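PDB 5I39: L-amino acid deaminase from Proteus vulgaris, which binds flavin-adenine dinucleotide and probably acts as a membrane-bound, FAD-dependent oxidoreductase that deaminates L-amino acids. Local coordinates for residues A45-A53 with N370-P381; R164-W172 with L328-K336. All blocks are in the same frame, centred on the assembly; numbering follows the deposited sequence. Where two conformers were deposited one is given.

Contact 1. Residues A45-A53 with N370-P381. With FAD (flavin-adenine dinucleotide), chain B; EDO (1,2-ethanediol), chain K.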
loop_
_atom_site.group_PDB
_atom_site.type_symbol
_atom_site.label_atom_id
_atom_site.label_comp_id
_atom_site.label_asym_id
_atom_site.label_seq_id
_atom_site.Cartn_x
_atom_site.Cartn_y
_atom_site.Cartn_z
ATOM N N ALA A 45 5.163 -11.709 4.108
ATOM C CA ALA A 45 4.415 -11.864 2.854
ATOM C C ALA A 45 3.234 -10.890 2.772
ATOM O O ALA A 45 2.107 -11.272 2.440
ATOM C CB ALA A 45 3.943 -13.300 2.682
ATOM N N GLY A 46 3.503 -9.626 3.082
ATOM C CA GLY A 46 2.627 -8.528 2.679
ATOM C C GLY A 46 3.060 -8.027 1.314
ATOM O O GLY A 46 3.918 -8.624 0.652
ATOM N N ILE A 47 2.492 -6.904 0.895
ATOM C CA ILE A 47 2.784 -6.373 -0.430
ATOM C C ILE A 47 4.270 -6.047 -0.603
ATOM O O ILE A 47 4.817 -6.251 -1.673
ATOM C CB ILE A 47 1.893 -5.150 -0.766
ATOM C CG1 ILE A 47 1.911 -4.830 -2.268
ATOM C CG2 ILE A 47 2.278 -3.921 0.048
ATOM C CD1 ILE A 47 1.207 -5.855 -3.137
ATOM N N LEU A 48 4.924 -5.544 0.437
ATOM C CA LEU A 48 6.310 -5.128 0.274
ATOM C C LEU A 48 7.235 -6.330 0.111
ATOM O O LEU A 48 8.090 -6.335 -0.777
ATOM C CB LEU A 48 6.740 -4.192 1.402
ATOM C CG LEU A 48 5.979 -2.854 1.422
ATOM C CD1 LEU A 48 6.548 -1.945 2.496
ATOM C CD2 LEU A 48 6.000 -2.125 0.084
ATOM N N GLY A 49 7.041 -7.373 0.910
ATOM C CA GLY A 49 7.836 -8.594 0.756
ATOM C C GLY A 49 7.567 -9.298 -0.564
ATOM O O GLY A 49 8.499 -9.737 -1.244
ATOM N N ILE A 50 6.291 -9.396 -0.933
ATOM C CA ILE A 50 5.903 -10.040 -2.185
ATOM C C ILE A 50 6.476 -9.307 -3.400
ATOM O O ILE A 50 7.063 -9.936 -4.289
ATOM C CB ILE A 50 4.369 -10.144 -2.302
ATOM C CG1 ILE A 50 3.826 -11.160 -1.287
ATOM C CG2 ILE A 50 3.946 -10.565 -3.708
ATOM C CD1 ILE A 50 2.343 -11.028 -1.020
HETATM N N MSE A 51 6.304 -7.987 -3.447
HETATM C CA MSE A 51 6.756 -7.211 -4.606
HETATM C C MSE A 51 8.266 -7.218 -4.693
HETATM O O MSE A 51 8.827 -7.314 -5.789
HETATM C CB MSE A 51 6.198 -5.789 -4.570
HETATM C CG MSE A 51 4.670 -5.750 -4.699
HETATM SE SE MSE A 51 3.968 -6.564 -6.336
HETATM C CE MSE A 51 4.683 -5.203 -7.559
ATOM N N THR A 52 8.947 -7.138 -3.550
ATOM C CA THR A 52 10.408 -7.215 -3.546
ATOM C C THR A 52 10.881 -8.584 -4.045
ATOM O O THR A 52 11.809 -8.658 -4.846
ATOM C CB THR A 52 10.998 -6.888 -2.164
ATOM O OG1 THR A 52 10.521 -5.609 -1.730
ATOM C CG2 THR A 52 12.509 -6.816 -2.230
ATOM N N ALA A 53 10.237 -9.651 -3.582
ATOM C CA ALA A 53 10.560 -11.006 -4.037
ATOM C C ALA A 53 10.419 -11.160 -5.550
ATOM O O ALA A 53 11.293 -11.722 -6.205
ATOM C CB ALA A 53 9.689 -12.025 -3.322
ATOM N N ASN A 370 12.440 -2.712 4.153
ATOM C CA ASN A 370 11.436 -2.042 3.323
ATOM C C ASN A 370 10.149 -2.019 4.131
ATOM O O ASN A 370 9.424 -3.008 4.169
ATOM C CB ASN A 370 11.242 -2.784 1.995
ATOM C CG ASN A 370 10.284 -2.072 1.049
ATOM O OD1 ASN A 370 9.832 -0.962 1.314
ATOM N ND2 ASN A 370 9.973 -2.717 -0.070
ATOM N N THR A 371 9.883 -0.899 4.799
ATOM C CA THR A 371 8.809 -0.858 5.787
ATOM C C THR A 371 8.404 0.578 6.137
ATOM O O THR A 371 8.788 1.537 5.460
ATOM C CB THR A 371 9.232 -1.673 7.048
ATOM O OG1 THR A 371 8.074 -2.124 7.757
ATOM C CG2 THR A 371 10.136 -0.881 7.989
ATOM N N ALA A 372 7.593 0.696 7.186
ATOM C CA ALA A 372 7.282 1.970 7.836
ATOM C C ALA A 372 6.576 2.950 6.909
ATOM O O ALA A 372 6.881 4.136 6.913
ATOM C CB ALA A 372 8.539 2.603 8.437
ATOM N N THR A 373 5.619 2.453 6.132
ATOM C CA THR A 373 4.896 3.308 5.207
ATOM C C THR A 373 3.385 3.215 5.383
ATOM O O THR A 373 2.832 2.136 5.605
ATOM C CB THR A 373 5.298 3.040 3.743
ATOM O OG1 THR A 373 4.545 3.911 2.897
ATOM C CG2 THR A 373 5.072 1.591 3.332
ATOM N N GLY A 374 2.738 4.371 5.250
ATOM C CA GLY A 374 1.283 4.469 5.188
ATOM C C GLY A 374 0.726 4.406 3.774
ATOM O O GLY A 374 -0.477 4.543 3.592
ATOM N N TRP A 375 1.593 4.178 2.784
ATOM C CA TRP A 375 1.217 4.177 1.370
ATOM C C TRP A 375 1.888 3.021 0.618
ATOM O O TRP A 375 2.185 3.130 -0.573
ATOM C CB TRP A 375 1.603 5.513 0.735
ATOM C CG TRP A 375 0.803 6.666 1.222
ATOM C CD1 TRP A 375 1.206 7.643 2.081
ATOM C CD2 TRP A 375 -0.544 6.975 0.865
ATOM N NE1 TRP A 375 0.190 8.543 2.285
ATOM C CE2 TRP A 375 -0.899 8.150 1.556
ATOM C CE3 TRP A 375 -1.492 6.365 0.035
ATOM C CZ2 TRP A 375 -2.163 8.741 1.433
ATOM C CZ3 TRP A 375 -2.750 6.947 -0.086
ATOM C CH2 TRP A 375 -3.074 8.119 0.614
ATOM N N GLY A 376 2.101 1.905 1.307
ATOM C CA GLY A 376 2.854 0.792 0.749
ATOM C C GLY A 376 2.221 0.141 -0.460
ATOM O O GLY A 376 2.934 -0.348 -1.323
HETATM N N MSE A 377 0.897 0.117 -0.547
HETATM C CA MSE A 377 0.267 -0.463 -1.733
HETATM C C MSE A 377 0.681 0.329 -2.955
HETATM O O MSE A 377 1.170 -0.238 -3.938
HETATM C CB MSE A 377 -1.254 -0.522 -1.629
HETATM C CG MSE A 377 -1.778 -1.472 -0.555
HETATM SE SE MSE A 377 -1.269 -3.347 -0.853
HETATM C CE MSE A 377 -2.054 -3.597 -2.637
ATOM N N THR A 378 0.506 1.647 -2.882
ATOM C CA THR A 378 0.862 2.565 -3.964
ATOM C C THR A 378 2.342 2.494 -4.335
ATOM O O THR A 378 2.699 2.454 -5.515
ATOM C CB THR A 378 0.536 4.012 -3.543
ATOM O OG1 THR A 378 -0.861 4.126 -3.272
ATOM C CG2 THR A 378 0.895 5.018 -4.636
ATOM N N GLU A 379 3.189 2.521 -3.310
ATOM C CA GLU A 379 4.631 2.630 -3.489
ATOM C C GLU A 379 5.299 1.329 -3.905
ATOM O O GLU A 379 6.375 1.364 -4.504
ATOM C CB GLU A 379 5.264 3.095 -2.182
ATOM C CG GLU A 379 4.832 4.488 -1.760
ATOM C CD GLU A 379 5.131 4.809 -0.309
ATOM O OE1 GLU A 379 5.540 3.908 0.452
ATOM O OE2 GLU A 379 4.938 5.983 0.075
ATOM N N SER A 380 4.670 0.197 -3.586
ATOM C CA SER A 380 5.318 -1.116 -3.642
ATOM C C SER A 380 6.080 -1.453 -4.931
ATOM O O SER A 380 7.162 -2.006 -4.836
ATOM C CB SER A 380 4.338 -2.242 -3.290
ATOM O OG SER A 380 3.220 -2.280 -4.158
ATOM N N PRO A 381 5.541 -1.138 -6.129
ATOM C CA PRO A 381 6.322 -1.518 -7.320
ATOM C C PRO A 381 7.688 -0.838 -7.384
ATOM O O PRO A 381 8.645 -1.409 -7.902
ATOM C CB PRO A 381 5.437 -1.051 -8.483
ATOM C CG PRO A 381 4.065 -0.976 -7.907
ATOM C CD PRO A 381 4.286 -0.475 -6.514
HETATM P PA FAD B . 1.945 -6.101 5.913
HETATM O O1A FAD B . 1.365 -5.885 7.315
HETATM O O2A FAD B . 0.900 -6.270 4.826
HETATM O O5B FAD B . 2.852 -7.405 5.844
HETATM C C5B FAD B . 3.921 -7.654 6.745
HETATM C C4B FAD B . 3.913 -9.152 6.983
HETATM O O4B FAD B . 5.077 -9.503 7.758
HETATM C C3B FAD B . 2.691 -9.598 7.788
HETATM O O3B FAD B . 1.912 -10.512 7.015
HETATM C C2B FAD B . 3.320 -10.211 9.048
HETATM O O2B FAD B . 2.572 -11.322 9.580
HETATM C C1B FAD B . 4.710 -10.594 8.574
HETATM N N9A FAD B . 5.733 -10.696 9.619
HETATM C C8A FAD B . 6.020 -9.795 10.537
HETATM N N7A FAD B . 7.059 -10.176 11.310
HETATM C C5A FAD B . 7.413 -11.365 10.841
HETATM C C6A FAD B . 8.429 -12.356 11.183
HETATM N N6A FAD B . 9.279 -12.136 12.207
HETATM N N1A FAD B . 8.503 -13.486 10.452
HETATM C C2A FAD B . 7.681 -13.708 9.418
HETATM N N3A FAD B . 6.710 -12.862 9.056
HETATM C C4A FAD B . 6.559 -11.711 9.724
HETATM N N1 FAD B . -1.758 2.292 1.202
HETATM C C2 FAD B . -2.096 2.808 0.016
HETATM O O2 FAD B . -1.216 2.876 -0.861
HETATM N N3 FAD B . -3.356 3.248 -0.220
HETATM C C4 FAD B . -4.340 3.234 0.685
HETATM O O4 FAD B . -5.465 3.624 0.404
HETATM C C4X FAD B . -4.048 2.704 2.023
HETATM N N5 FAD B . -4.953 2.691 3.039
HETATM C C5X FAD B . -4.678 2.034 4.170
HETATM C C6 FAD B . -5.660 1.816 5.139
HETATM C C7 FAD B . -5.408 1.081 6.294
HETATM C C7M FAD B . -6.506 0.818 7.299
HETATM C C8 FAD B . -4.064 0.530 6.521
HETATM C C8M FAD B . -3.743 -0.304 7.739
HETATM C C9 FAD B . -3.074 0.766 5.565
HETATM C C9A FAD B . -3.326 1.496 4.409
HETATM N N10 FAD B . -2.331 1.732 3.452
HETATM C C10 FAD B . -2.665 2.224 2.193
HETATM C "C1'" FAD B . -0.964 1.301 3.669
HETATM C "C2'" FAD B . -0.657 -0.051 3.130
HETATM O "O2'" FAD B . -1.754 -0.917 3.404
HETATM C "C3'" FAD B . 0.622 -0.525 3.812
HETATM O "O3'" FAD B . 1.667 0.480 3.731
HETATM C "C4'" FAD B . 1.176 -1.799 3.217
HETATM O "O4'" FAD B . 0.142 -2.798 3.135
HETATM C "C5'" FAD B . 2.317 -2.309 4.078
HETATM O "O5'" FAD B . 2.750 -3.537 3.491
HETATM P P FAD B . 3.799 -4.462 4.309
HETATM O O1P FAD B . 4.114 -5.633 3.428
HETATM O O2P FAD B . 4.914 -3.595 4.854
HETATM O O3P FAD B . 2.960 -4.883 5.635
HETATM C C1 EDO K . -3.359 5.473 4.282
HETATM O O1 EDO K . -3.072 5.573 2.881
HETATM C C2 EDO K . -2.797 6.681 5.027
HETATM O O2 EDO K . -3.362 6.772 6.345
HETATM O O HOH W 1 8.138 -3.322 -2.140
#
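With chi1 at -66° and a bend at chi2, the selenomethionine Met377 turns back, although its CB points away, until SE lies 3.6 Å from Ile47 CB; the two side chains cross at about a right angle. Ile47 places CG1 opposite its own backbone N (chi1 -164°), against the hydroxyl of Ser380, which is bound to Met377 O. Leu48 sets CD1 against Asn370 O at 3.5 Å and CD2 against Ser380 CB. One weak direct hydrogen bond crosses the contact, from Asn370 ND2 to Thr52 OG1, and water 1 joins Ser380 O with Leu48 O and Asn370 ND2, the latter two weakly.

The same segments grip FAD, as expected of a Rossmann-type dinucleotide fold. Leu48 N donates to the phosphate oxygen O1P (3.1 Å) at the start of helix 47-58, whose dipole should favour the negative charge. O3' of the ribityl chain accepts from Gly376 N and donates to Thr373 O, while Thr378 holds flavin O2 through N and, at 2.7 Å, OG1. The two helix segments run nearly parallel, 13° apart. Asn370 lies near the end of strand 367-371, which pairs with strand 235-237; helix 189-199 touches Ile47 and Met377, and helix 90-103 packs on Ser380 and Pro381.

Contact 2. Residues R164-W172 with L328-K336. With EDO (1,2-ethanediol), chain G.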
loop_
_atom_site.group_PDB
_atom_site.type_symbol
_atom_site.label_atom_id
_atom_site.label_comp_id
_atom_site.label_asym_id
_atom_site.label_seq_id
_atom_site.Cartn_x
_atom_site.Cartn_y
_atom_site.Cartn_z
ATOM N N ARG A 164 -18.450 14.541 -11.863
ATOM C CA ARG A 164 -17.783 13.693 -10.862
ATOM C C ARG A 164 -18.547 13.624 -9.540
ATOM O O ARG A 164 -18.438 12.638 -8.818
ATOM C CB ARG A 164 -16.362 14.183 -10.565
ATOM C CG ARG A 164 -15.399 14.240 -11.742
ATOM C CD ARG A 164 -15.122 12.905 -12.407
ATOM N NE ARG A 164 -14.416 11.953 -11.544
ATOM C CZ ARG A 164 -13.745 10.878 -11.969
ATOM N NH1 ARG A 164 -13.650 10.584 -13.264
ATOM N NH2 ARG A 164 -13.153 10.085 -11.086
ATOM N N LEU A 165 -19.308 14.668 -9.221
ATOM C CA LEU A 165 -20.076 14.732 -7.975
ATOM C C LEU A 165 -21.582 14.695 -8.218
ATOM O O LEU A 165 -22.359 15.282 -7.459
ATOM C CB LEU A 165 -19.674 15.982 -7.188
ATOM C CG LEU A 165 -18.196 16.068 -6.802
ATOM C CD1 LEU A 165 -17.911 17.394 -6.116
ATOM C CD2 LEU A 165 -17.775 14.920 -5.898
ATOM N N ARG A 166 -22.001 13.970 -9.250
ATOM C CA ARG A 166 -23.417 13.930 -9.606
ATOM C C ARG A 166 -24.237 13.275 -8.491
ATOM O O ARG A 166 -23.835 12.262 -7.915
ATOM C CB ARG A 166 -23.641 13.249 -10.960
ATOM C CG ARG A 166 -23.266 11.780 -11.054
ATOM C CD ARG A 166 -23.319 11.323 -12.505
ATOM N NE ARG A 166 -22.867 9.944 -12.683
ATOM C CZ ARG A 166 -21.595 9.540 -12.680
ATOM N NH1 ARG A 166 -20.589 10.396 -12.490
ATOM N NH2 ARG A 166 -21.321 8.250 -12.860
ATOM N N GLY A 167 -25.361 13.907 -8.163
ATOM C CA GLY A 167 -26.211 13.483 -7.055
ATOM C C GLY A 167 -25.823 14.012 -5.683
ATOM O O GLY A 167 -26.454 13.648 -4.692
ATOM N N ALA A 168 -24.800 14.866 -5.608
ATOM C CA ALA A 168 -24.398 15.482 -4.345
ATOM C C ALA A 168 -25.446 16.486 -3.880
ATOM O O ALA A 168 -25.998 17.231 -4.692
ATOM C CB ALA A 168 -23.058 16.179 -4.500
ATOM N N THR A 169 -25.719 16.497 -2.578
ATOM C CA THR A 169 -26.646 17.437 -1.958
ATOM C C THR A 169 -26.066 18.852 -1.918
ATOM O O THR A 169 -26.766 19.837 -2.133
ATOM C CB THR A 169 -26.958 16.975 -0.520
ATOM O OG1 THR A 169 -27.506 15.651 -0.560
ATOM C CG2 THR A 169 -27.940 17.907 0.170
ATOM N N THR A 170 -24.771 18.933 -1.617
ATOM C CA THR A 170 -24.078 20.211 -1.470
ATOM C C THR A 170 -23.570 20.679 -2.831
ATOM O O THR A 170 -23.068 19.881 -3.627
ATOM C CB THR A 170 -22.910 20.090 -0.473
ATOM O OG1 THR A 170 -23.409 19.627 0.787
ATOM C CG2 THR A 170 -22.185 21.423 -0.271
ATOM N N ASP A 171 -23.696 21.981 -3.078
ATOM C CA ASP A 171 -23.247 22.591 -4.325
ATOM C C ASP A 171 -21.744 22.873 -4.246
ATOM O O ASP A 171 -21.310 24.009 -4.035
ATOM C CB ASP A 171 -24.059 23.867 -4.601
ATOM C CG ASP A 171 -23.913 24.373 -6.033
ATOM O OD1 ASP A 171 -23.514 23.597 -6.929
ATOM O OD2 ASP A 171 -24.225 25.561 -6.264
ATOM N N TRP A 172 -20.952 21.815 -4.409
ATOM C CA TRP A 172 -19.493 21.921 -4.363
ATOM C C TRP A 172 -19.031 22.683 -5.603
ATOM O O TRP A 172 -19.515 22.428 -6.704
ATOM C CB TRP A 172 -18.831 20.539 -4.312
ATOM C CG TRP A 172 -19.319 19.671 -3.186
ATOM C CD1 TRP A 172 -20.124 18.578 -3.289
ATOM C CD2 TRP A 172 -19.053 19.844 -1.791
ATOM N NE1 TRP A 172 -20.371 18.049 -2.044
ATOM C CE2 TRP A 172 -19.721 18.806 -1.105
ATOM C CE3 TRP A 172 -18.314 20.775 -1.052
ATOM C CZ2 TRP A 172 -19.672 18.672 0.287
ATOM C CZ3 TRP A 172 -18.258 20.638 0.332
ATOM C CH2 TRP A 172 -18.936 19.595 0.987
ATOM N N LEU A 328 -22.581 10.297 4.896
ATOM C CA LEU A 328 -22.360 9.892 3.498
ATOM C C LEU A 328 -23.684 9.841 2.726
ATOM O O LEU A 328 -23.794 10.378 1.621
ATOM C CB LEU A 328 -21.663 8.528 3.425
ATOM C CG LEU A 328 -21.513 7.877 2.040
ATOM C CD1 LEU A 328 -20.667 8.736 1.114
ATOM C CD2 LEU A 328 -20.919 6.483 2.166
ATOM N N LYS A 329 -24.674 9.183 3.322
ATOM C CA LYS A 329 -25.999 9.053 2.718
ATOM C C LYS A 329 -26.738 10.385 2.604
ATOM O O LYS A 329 -27.480 10.597 1.646
ATOM C CB LYS A 329 -26.839 8.048 3.509
ATOM C CG LYS A 329 -26.334 6.623 3.371
ATOM C CD LYS A 329 -26.919 5.702 4.424
ATOM C CE LYS A 329 -26.301 4.318 4.328
ATOM N NZ LYS A 329 -26.809 3.401 5.374
ATOM N N ALA A 330 -26.535 11.276 3.571
ATOM C CA ALA A 330 -27.115 12.622 3.507
ATOM C C ALA A 330 -26.527 13.425 2.344
ATOM O O ALA A 330 -27.247 14.142 1.655
ATOM C CB ALA A 330 -26.905 13.362 4.817
ATOM N N GLU A 331 -25.223 13.287 2.120
ATOM C CA GLU A 331 -24.551 14.004 1.037
ATOM C C GLU A 331 -24.799 13.369 -0.331
ATOM O O GLU A 331 -24.905 14.078 -1.331
ATOM C CB GLU A 331 -23.052 14.121 1.319
ATOM C CG GLU A 331 -22.265 14.945 0.300
ATOM C CD GLU A 331 -22.817 16.344 0.075
ATOM O OE1 GLU A 331 -23.330 16.963 1.034
ATOM O OE2 GLU A 331 -22.741 16.831 -1.071
ATOM N N PHE A 332 -24.871 12.039 -0.365
ATOM C CA PHE A 332 -25.145 11.282 -1.587
ATOM C C PHE A 332 -26.278 10.289 -1.324
ATOM O O PHE A 332 -26.023 9.133 -0.971
ATOM C CB PHE A 332 -23.883 10.555 -2.060
ATOM C CG PHE A 332 -22.883 11.456 -2.723
ATOM C CD1 PHE A 332 -22.980 11.738 -4.081
ATOM C CD2 PHE A 332 -21.851 12.032 -1.992
ATOM C CE1 PHE A 332 -22.062 12.575 -4.699
ATOM C CE2 PHE A 332 -20.933 12.873 -2.606
ATOM C CZ PHE A 332 -21.039 13.144 -3.959
ATOM N N PRO A 333 -27.542 10.739 -1.495
ATOM C CA PRO A 333 -28.708 9.865 -1.293
ATOM C C PRO A 333 -28.737 8.605 -2.161
ATOM O O PRO A 333 -29.468 7.671 -1.841
ATOM C CB PRO A 333 -29.893 10.782 -1.613
ATOM C CG PRO A 333 -29.393 12.154 -1.316
ATOM C CD PRO A 333 -27.955 12.136 -1.736
ATOM N N ALA A 334 -27.931 8.565 -3.224
ATOM C CA ALA A 334 -27.684 7.324 -3.967
ATOM C C ALA A 334 -27.284 6.135 -3.080
ATOM O O ALA A 334 -27.549 4.996 -3.443
ATOM C CB ALA A 334 -26.620 7.551 -5.030
ATOM N N PHE A 335 -26.643 6.403 -1.937
ATOM C CA PHE A 335 -26.241 5.351 -0.992
ATOM C C PHE A 335 -27.283 5.020 0.086
ATOM O O PHE A 335 -27.022 4.170 0.935
ATOM C CB PHE A 335 -24.927 5.736 -0.297
ATOM C CG PHE A 335 -23.765 5.910 -1.235
ATOM C CD1 PHE A 335 -23.280 4.836 -1.973
ATOM C CD2 PHE A 335 -23.142 7.146 -1.368
ATOM C CE1 PHE A 335 -22.199 4.994 -2.832
ATOM C CE2 PHE A 335 -22.062 7.311 -2.225
ATOM C CZ PHE A 335 -21.590 6.233 -2.957
ATOM N N LYS A 336 -28.454 5.661 0.057
ATOM C CA LYS A 336 -29.461 5.501 1.121
ATOM C C LYS A 336 -29.831 4.041 1.415
ATOM O O LYS A 336 -29.988 3.672 2.579
ATOM C CB LYS A 336 -30.724 6.308 0.787
ATOM C CG LYS A 336 -31.829 6.271 1.840
ATOM C CD LYS A 336 -31.372 6.819 3.180
ATOM C CE LYS A 336 -32.520 6.882 4.168
ATOM N NZ LYS A 336 -32.130 7.615 5.386
HETATM C C1 EDO G . -26.160 3.825 8.924
HETATM O O1 EDO G . -26.348 4.638 7.764
HETATM C C2 EDO G . -27.362 2.904 9.124
HETATM O O2 EDO G . -27.610 2.080 7.976
HETATM O O HOH W 2 -26.605 10.810 -4.569
#
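A type II beta turn, Leu165 to Ala168, starts the loop between helix 158-164 and strand 175-178, and this loop meets the C-terminal end of helix 318-331. The carbonyl oxygens at that helix end find donors in the loop: Thr169 N bonds Glu331 O, and Thr169 OG1 bonds Ala330 O at 2.7 Å in the carbonyl plane.

Glu331 takes three bonds on its carboxylate. It turns CG away from its backbone N (chi1 -176°) and bends at chi2, which swings the group across Thr170 at about a right angle. Thr170 OG1 meets OE1 on the syn side at 2.7 Å, while Thr170 N meets the syn side of OE2 at 3.0 Å. Trp172 NE1 comes to OE2 from above the carboxylate plane, on the face opposite to that toward which Thr170 N is slightly tilted; with Thr170 holding both oxygens, the three bonds should fix the group's rotation.

Next along the chain from Glu331, Phe332 packs its ring on Leu279 of strand 276-279 and meets Phe285 edge-to-face. Water 2 spans Gly167 O and Ala334 N. Over one face of the Phe332 ring, Ala168 CA makes a CH-pi contact, 4.1 Å from the ring centroid.

From the N terminus, the chain runs through strand 40-43 into the turn and first part of helix 47-58, where residues 45-53 give one side of contact 1, which waits for its partner until residues 370-381. Within that long excursion the polypeptide reaches 164-172, passes through strands 276-279 and 283-287, and returns at 328-336 to close contact 2. The second loop is therefore nested inside the first, and the two do not cross. Contact 1 joins the early and late parts of the FAD-binding core, near the centre of the molecule; contact 2 ties a surface loop to a helix end beside the larger mixed sheet. Their centres lie about 34 Å apart, and they do not touch.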